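Local coordinates for protein tyrosine--tRNA ligase (Archaeoglobus fulgidus, PDB 2CYB) that probably catalyses the two-step charging of tRNA(Tyr), activating tyrosine with ATP and then transferring it to the acceptor end of the tRNA, at residues D72-L77 / P159-L164; E230-K235 / Y307-L312. All blocks are in the same frame, centred on the assembly; numbering follows the deposited sequence.

Overall arrangement
The two contacts are both antiparallel helix pairs, but they serve different parts of the chain. Contact 1 (72-77 with 159-164) lies beside the central sheet of the Rossmann fold and supplies His74 and Gln162 to the pocket that holds the bound tyrosine. Contact 2 (230-235 with 307-312) joins two helices that follow the KMSKS region in sequence and lies away from the annotated sites. They are on opposite sides of the chain's centre, with contact centres about 33 Å apart and nearest atoms about 22 Å apart, so neither touches the other. Along the chain they run in series, the first closing before the second opens.

Contact 1 (D72-L77 / P159-L164); sequences DIHAYL and PLMQAL. With TYR (tyrosine), chain C.
Met161 supplies most of the apolar contact with 72-77. Its CB lies 3.5 Å from His74 NE2 and approaches the imidazole obliquely, the two side chains sliding past each other in opposite directions. Farther out the chain bends at chi3 (58°), which brings the methyl CE to 3.8 Å from Ile73 CG2 and leaves SD 3.9 Å from Leu77 CD1. Ile73 and Leu77 also pack on Leu126 of the second subunit, so this apolar layer reaches the dimer interface.

No hydrogen bond joins the two segments. Gln162 N comes within 3.3 Å of His74 NE2 at the edge of the ring, yet the angle is too poor for a hydrogen bond. NE2 is instead hydrogen-bonded to a residue adjoining one of the segments, which helps to fix the ring's rotation.

Interactions with the bound tyrosine are more specific. Its CE1 sits over the centre of the imidazole, 3.5 Å above the plane, with an edge of the substrate ring facing the imidazole. Gln162 approaches the same substrate along its length: CG is 3.3 Å from the ligand's CZ. With CG anti to the backbone N (chi1 -178°) and the chain extended beyond it, the amide reaches the amino group, where OE1 accepts a 2.8 Å hydrogen bond from the ligand's N. Gln180 holds Gln162 NE2 by a further hydrogen bond and so positions this amide. Replacing His74 with an alanine would probably deprive the substrate ring of the flat surface beneath CE1 and open a gap beside Met161 CB.

Tyr36, Tyr158, Asp165 and Gln180 also hydrogen-bond the ligand. Two nearly antiparallel helices (167°) thus form one wall of the tyrosine pocket in the Rossmann-fold catalytic domain of a class I synthetase.

Contact 2 (E230-K235 / Y307-L312); sequences EEVERK and YLNMLL
Leu308, Asn309 and Leu312 close on Val232 in an antiparallel helix pair, whose short axes approach to 10.0 Å at an angle of 148°. The pair joins helix 229-237, which follows the KMSKS region in sequence, to the long helix 297-319 near the end of the chain.

Leu308 makes the first touch, its CD2 meeting Val232 CG1 at 4.1 Å. It also packs on Ile223 of a preceding loop, so the leucine bridges that loop and the valine.

Asn309 comes next and is closest in backbone, its CA lying 7.1 Å from the CA of Val232. The side chains meet from opposite directions, and the amide oxygen OD1 presses on the valine, 3.3 Å from both Val232 CB and Val232 CG2; these are packing contacts with carbon. ND2 takes the polar role. It donates to a water at 2.9 Å, and that water in turn donates to Glu233 OE2 at 3.0 Å, making a bridge between 230-235 and 307-312, which share no direct hydrogen bond. The Glu233 carboxylate is turned 67° from the Asn309 amide, and the water spans the two. A weak hydrogen bond from ND2 to Pro229 O, a direct link to the first residue of helix 229-237, gives the nitrogen a second acceptor, and together these partners support the assigned rotation of the amide.

One turn after Leu308, Leu312 completes the apolar grip. Its side chain passes Val232 at a slant, and Leu312 CD2 lies 4.0 Å from Val232 CG2.

Contact 1 (D72-L77 / P159-L164)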
# COMPACT_ATOMS: atom_id res chain seq x y z
N ASP A 72 8.49 -11.74 8.02
CA ASP A 72 8.46 -12.36 6.71
C ASP A 72 7.71 -11.58 5.64
O ASP A 72 8.13 -11.54 4.50
CB ASP A 72 7.90 -13.80 6.80
CG ASP A 72 6.56 -13.87 7.52
OD1 ASP A 72 5.91 -14.93 7.43
OD2 ASP A 72 6.15 -12.89 8.18
N ILE A 73 6.59 -10.96 6.01
CA ILE A 73 5.84 -10.18 5.04
C ILE A 73 6.67 -8.96 4.63
O ILE A 73 6.72 -8.60 3.46
CB ILE A 73 4.50 -9.70 5.61
CG1 ILE A 73 3.66 -10.90 6.05
CG2 ILE A 73 3.75 -8.86 4.58
CD1 ILE A 73 3.40 -11.89 4.95
N HIS A 74 7.34 -8.33 5.59
CA HIS A 74 8.19 -7.18 5.27
C HIS A 74 9.28 -7.57 4.28
O HIS A 74 9.57 -6.83 3.33
CB HIS A 74 8.82 -6.58 6.53
CG HIS A 74 7.89 -5.70 7.30
ND1 HIS A 74 6.93 -6.19 8.16
CD2 HIS A 74 7.75 -4.35 7.29
CE1 HIS A 74 6.24 -5.18 8.65
NE2 HIS A 74 6.71 -4.05 8.14
N ALA A 75 9.89 -8.73 4.51
CA ALA A 75 10.94 -9.24 3.63
C ALA A 75 10.37 -9.40 2.22
O ALA A 75 11.02 -9.10 1.22
CB ALA A 75 11.46 -10.58 4.16
N TYR A 76 9.13 -9.87 2.15
CA TYR A 76 8.49 -10.06 0.85
C TYR A 76 8.29 -8.72 0.16
O TYR A 76 8.59 -8.56 -1.02
CB TYR A 76 7.14 -10.74 1.01
CG TYR A 76 6.44 -10.95 -0.30
CD1 TYR A 76 6.77 -12.02 -1.13
CD2 TYR A 76 5.45 -10.07 -0.74
CE1 TYR A 76 6.14 -12.21 -2.35
CE2 TYR A 76 4.81 -10.24 -1.96
CZ TYR A 76 5.16 -11.32 -2.76
OH TYR A 76 4.52 -11.52 -3.95
N LEU A 77 7.76 -7.76 0.91
CA LEU A 77 7.49 -6.42 0.37
C LEU A 77 8.76 -5.72 -0.08
O LEU A 77 8.72 -4.86 -0.97
CB LEU A 77 6.83 -5.56 1.44
CG LEU A 77 5.47 -5.96 1.98
CD1 LEU A 77 5.09 -4.97 3.09
CD2 LEU A 77 4.44 -5.95 0.85
N PRO A 159 6.58 0.74 5.72
CA PRO A 159 6.73 1.53 6.95
C PRO A 159 5.48 1.59 7.81
O PRO A 159 5.57 1.59 9.04
CB PRO A 159 7.15 2.91 6.44
CG PRO A 159 6.45 2.98 5.10
CD PRO A 159 6.70 1.60 4.52
N LEU A 160 4.32 1.63 7.18
CA LEU A 160 3.07 1.68 7.92
C LEU A 160 2.91 0.41 8.75
O LEU A 160 2.51 0.45 9.91
CB LEU A 160 1.89 1.80 6.95
CG LEU A 160 2.00 2.89 5.88
CD1 LEU A 160 0.71 2.91 5.07
CD2 LEU A 160 2.26 4.24 6.53
N MET A 161 3.25 -0.73 8.15
CA MET A 161 3.14 -2.01 8.82
C MET A 161 4.14 -2.13 9.95
O MET A 161 3.84 -2.72 10.98
CB MET A 161 3.32 -3.15 7.83
CG MET A 161 2.09 -3.37 6.96
SD MET A 161 2.33 -4.74 5.82
CE MET A 161 2.70 -6.10 6.95
N GLN A 162 5.34 -1.58 9.76
CA GLN A 162 6.34 -1.64 10.82
C GLN A 162 5.84 -0.86 12.03
O GLN A 162 5.94 -1.33 13.16
CB GLN A 162 7.67 -1.03 10.35
CG GLN A 162 8.76 -1.11 11.41
CD GLN A 162 10.14 -0.86 10.83
OE1 GLN A 162 10.39 -1.14 9.66
NE2 GLN A 162 11.04 -0.36 11.66
N ALA A 163 5.28 0.32 11.78
CA ALA A 163 4.75 1.15 12.85
C ALA A 163 3.63 0.39 13.56
O ALA A 163 3.56 0.38 14.79
CB ALA A 163 4.22 2.47 12.30
N LEU A 164 2.76 -0.26 12.79
CA LEU A 164 1.66 -1.02 13.39
C LEU A 164 2.13 -2.25 14.15
O LEU A 164 1.43 -2.71 15.07
CB LEU A 164 0.65 -1.44 12.32
CG LEU A 164 -0.26 -0.30 11.87
CD1 LEU A 164 -1.08 -0.74 10.65
CD2 LEU A 164 -1.17 0.12 13.03
N TYR C . 12.79 -2.30 8.93
CA TYR C . 13.66 -3.26 9.65
C TYR C . 15.02 -3.39 8.97
O TYR C . 15.85 -4.16 9.47
CB TYR C . 12.96 -4.61 9.74
CG TYR C . 11.67 -4.53 10.53
CD1 TYR C . 10.45 -4.92 9.97
CD2 TYR C . 11.68 -4.04 11.84
CE1 TYR C . 9.26 -4.84 10.72
CE2 TYR C . 10.51 -3.95 12.58
CZ TYR C . 9.31 -4.35 12.02
OH TYR C . 8.17 -4.27 12.77
OXT TYR C . 15.23 -2.70 7.95

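Contact 2 (E230-K235 / Y307-L312)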
# COMPACT_ATOMS: atom_id res chain seq x y z
N GLU A 230 39.02 -19.44 10.01
CA GLU A 230 40.04 -19.00 9.06
C GLU A 230 39.58 -17.77 8.29
O GLU A 230 40.36 -16.83 8.08
CB GLU A 230 40.36 -20.12 8.06
CG GLU A 230 41.41 -21.11 8.54
CD GLU A 230 42.83 -20.59 8.36
OE1 GLU A 230 43.18 -19.57 8.99
OE2 GLU A 230 43.59 -21.21 7.59
N GLU A 231 38.32 -17.77 7.85
CA GLU A 231 37.77 -16.66 7.10
C GLU A 231 37.65 -15.42 7.99
O GLU A 231 37.93 -14.31 7.55
CB GLU A 231 36.40 -17.04 6.52
CG GLU A 231 35.76 -15.95 5.66
CD GLU A 231 36.53 -15.64 4.38
OE1 GLU A 231 36.15 -14.68 3.68
OE2 GLU A 231 37.52 -16.34 4.08
N VAL A 232 37.23 -15.62 9.23
CA VAL A 232 37.12 -14.50 10.17
C VAL A 232 38.50 -13.85 10.31
O VAL A 232 38.63 -12.63 10.28
CB VAL A 232 36.66 -14.96 11.56
CG1 VAL A 232 36.78 -13.82 12.56
CG2 VAL A 232 35.22 -15.45 11.49
N GLU A 233 39.52 -14.68 10.47
CA GLU A 233 40.88 -14.18 10.63
C GLU A 233 41.32 -13.38 9.42
O GLU A 233 41.89 -12.30 9.55
CB GLU A 233 41.84 -15.34 10.87
CG GLU A 233 41.78 -15.89 12.29
CD GLU A 233 42.55 -17.19 12.44
OE1 GLU A 233 43.54 -17.38 11.69
OE2 GLU A 233 42.19 -18.01 13.31
N ARG A 234 41.04 -13.90 8.22
CA ARG A 234 41.40 -13.22 6.99
C ARG A 234 40.74 -11.85 6.84
O ARG A 234 41.40 -10.87 6.51
CB ARG A 234 41.04 -14.09 5.78
CG ARG A 234 41.14 -13.36 4.46
CD ARG A 234 40.62 -14.18 3.29
NE ARG A 234 40.31 -13.33 2.15
CZ ARG A 234 39.26 -12.50 2.11
NH1 ARG A 234 39.05 -11.75 1.04
NH2 ARG A 234 38.42 -12.44 3.14
N LYS A 235 39.43 -11.79 7.08
CA LYS A 235 38.69 -10.53 6.97
C LYS A 235 39.17 -9.48 7.96
O LYS A 235 39.30 -8.31 7.61
CB LYS A 235 37.19 -10.78 7.17
CG LYS A 235 36.53 -11.57 6.04
CD LYS A 235 35.03 -11.74 6.30
CE LYS A 235 34.33 -12.42 5.13
NZ LYS A 235 32.86 -12.57 5.38
N TYR A 307 38.53 -13.53 19.93
CA TYR A 307 37.31 -13.45 20.71
C TYR A 307 36.07 -13.64 19.83
O TYR A 307 35.12 -14.32 20.22
CB TYR A 307 37.22 -12.12 21.46
CG TYR A 307 38.00 -12.12 22.75
CD1 TYR A 307 39.38 -11.91 22.76
CD2 TYR A 307 37.36 -12.37 23.97
CE1 TYR A 307 40.11 -11.94 23.95
CE2 TYR A 307 38.08 -12.40 25.16
CZ TYR A 307 39.45 -12.18 25.15
OH TYR A 307 40.15 -12.20 26.33
N LEU A 308 36.09 -13.03 18.65
CA LEU A 308 34.96 -13.16 17.74
C LEU A 308 34.80 -14.63 17.37
O LEU A 308 33.69 -15.15 17.31
CB LEU A 308 35.17 -12.31 16.49
CG LEU A 308 33.97 -12.19 15.54
CD1 LEU A 308 32.73 -11.73 16.31
CD2 LEU A 308 34.30 -11.21 14.43
N ASN A 309 35.92 -15.31 17.13
CA ASN A 309 35.85 -16.73 16.78
C ASN A 309 35.31 -17.57 17.93
O ASN A 309 34.64 -18.57 17.70
CB ASN A 309 37.22 -17.26 16.34
CG ASN A 309 37.47 -17.04 14.86
OD1 ASN A 309 36.54 -17.13 14.05
ND2 ASN A 309 38.71 -16.76 14.49
N MET A 310 35.60 -17.16 19.16
CA MET A 310 35.09 -17.89 20.32
C MET A 310 33.58 -17.71 20.35
O MET A 310 32.83 -18.65 20.62
CB MET A 310 35.71 -17.36 21.61
CG MET A 310 37.19 -17.67 21.77
SD MET A 310 37.80 -17.30 23.44
CE MET A 310 38.10 -15.57 23.28
N LEU A 311 33.16 -16.49 20.06
CA LEU A 311 31.75 -16.12 20.05
C LEU A 311 30.96 -16.95 19.03
O LEU A 311 29.94 -17.56 19.36
CB LEU A 311 31.64 -14.62 19.74
CG LEU A 311 30.45 -13.81 20.24
CD1 LEU A 311 30.76 -12.33 20.12
CD2 LEU A 311 29.21 -14.16 19.45
N LEU A 312 31.45 -16.98 17.80
CA LEU A 312 30.80 -17.72 16.72
C LEU A 312 30.90 -19.22 16.89
O LEU A 312 29.95 -19.95 16.59
CB LEU A 312 31.40 -17.31 15.37
CG LEU A 312 30.99 -15.94 14.81
CD1 LEU A 312 31.28 -14.85 15.82
CD2 LEU A 312 31.74 -15.69 13.52
O HOH W 1 41.36 -16.33 15.59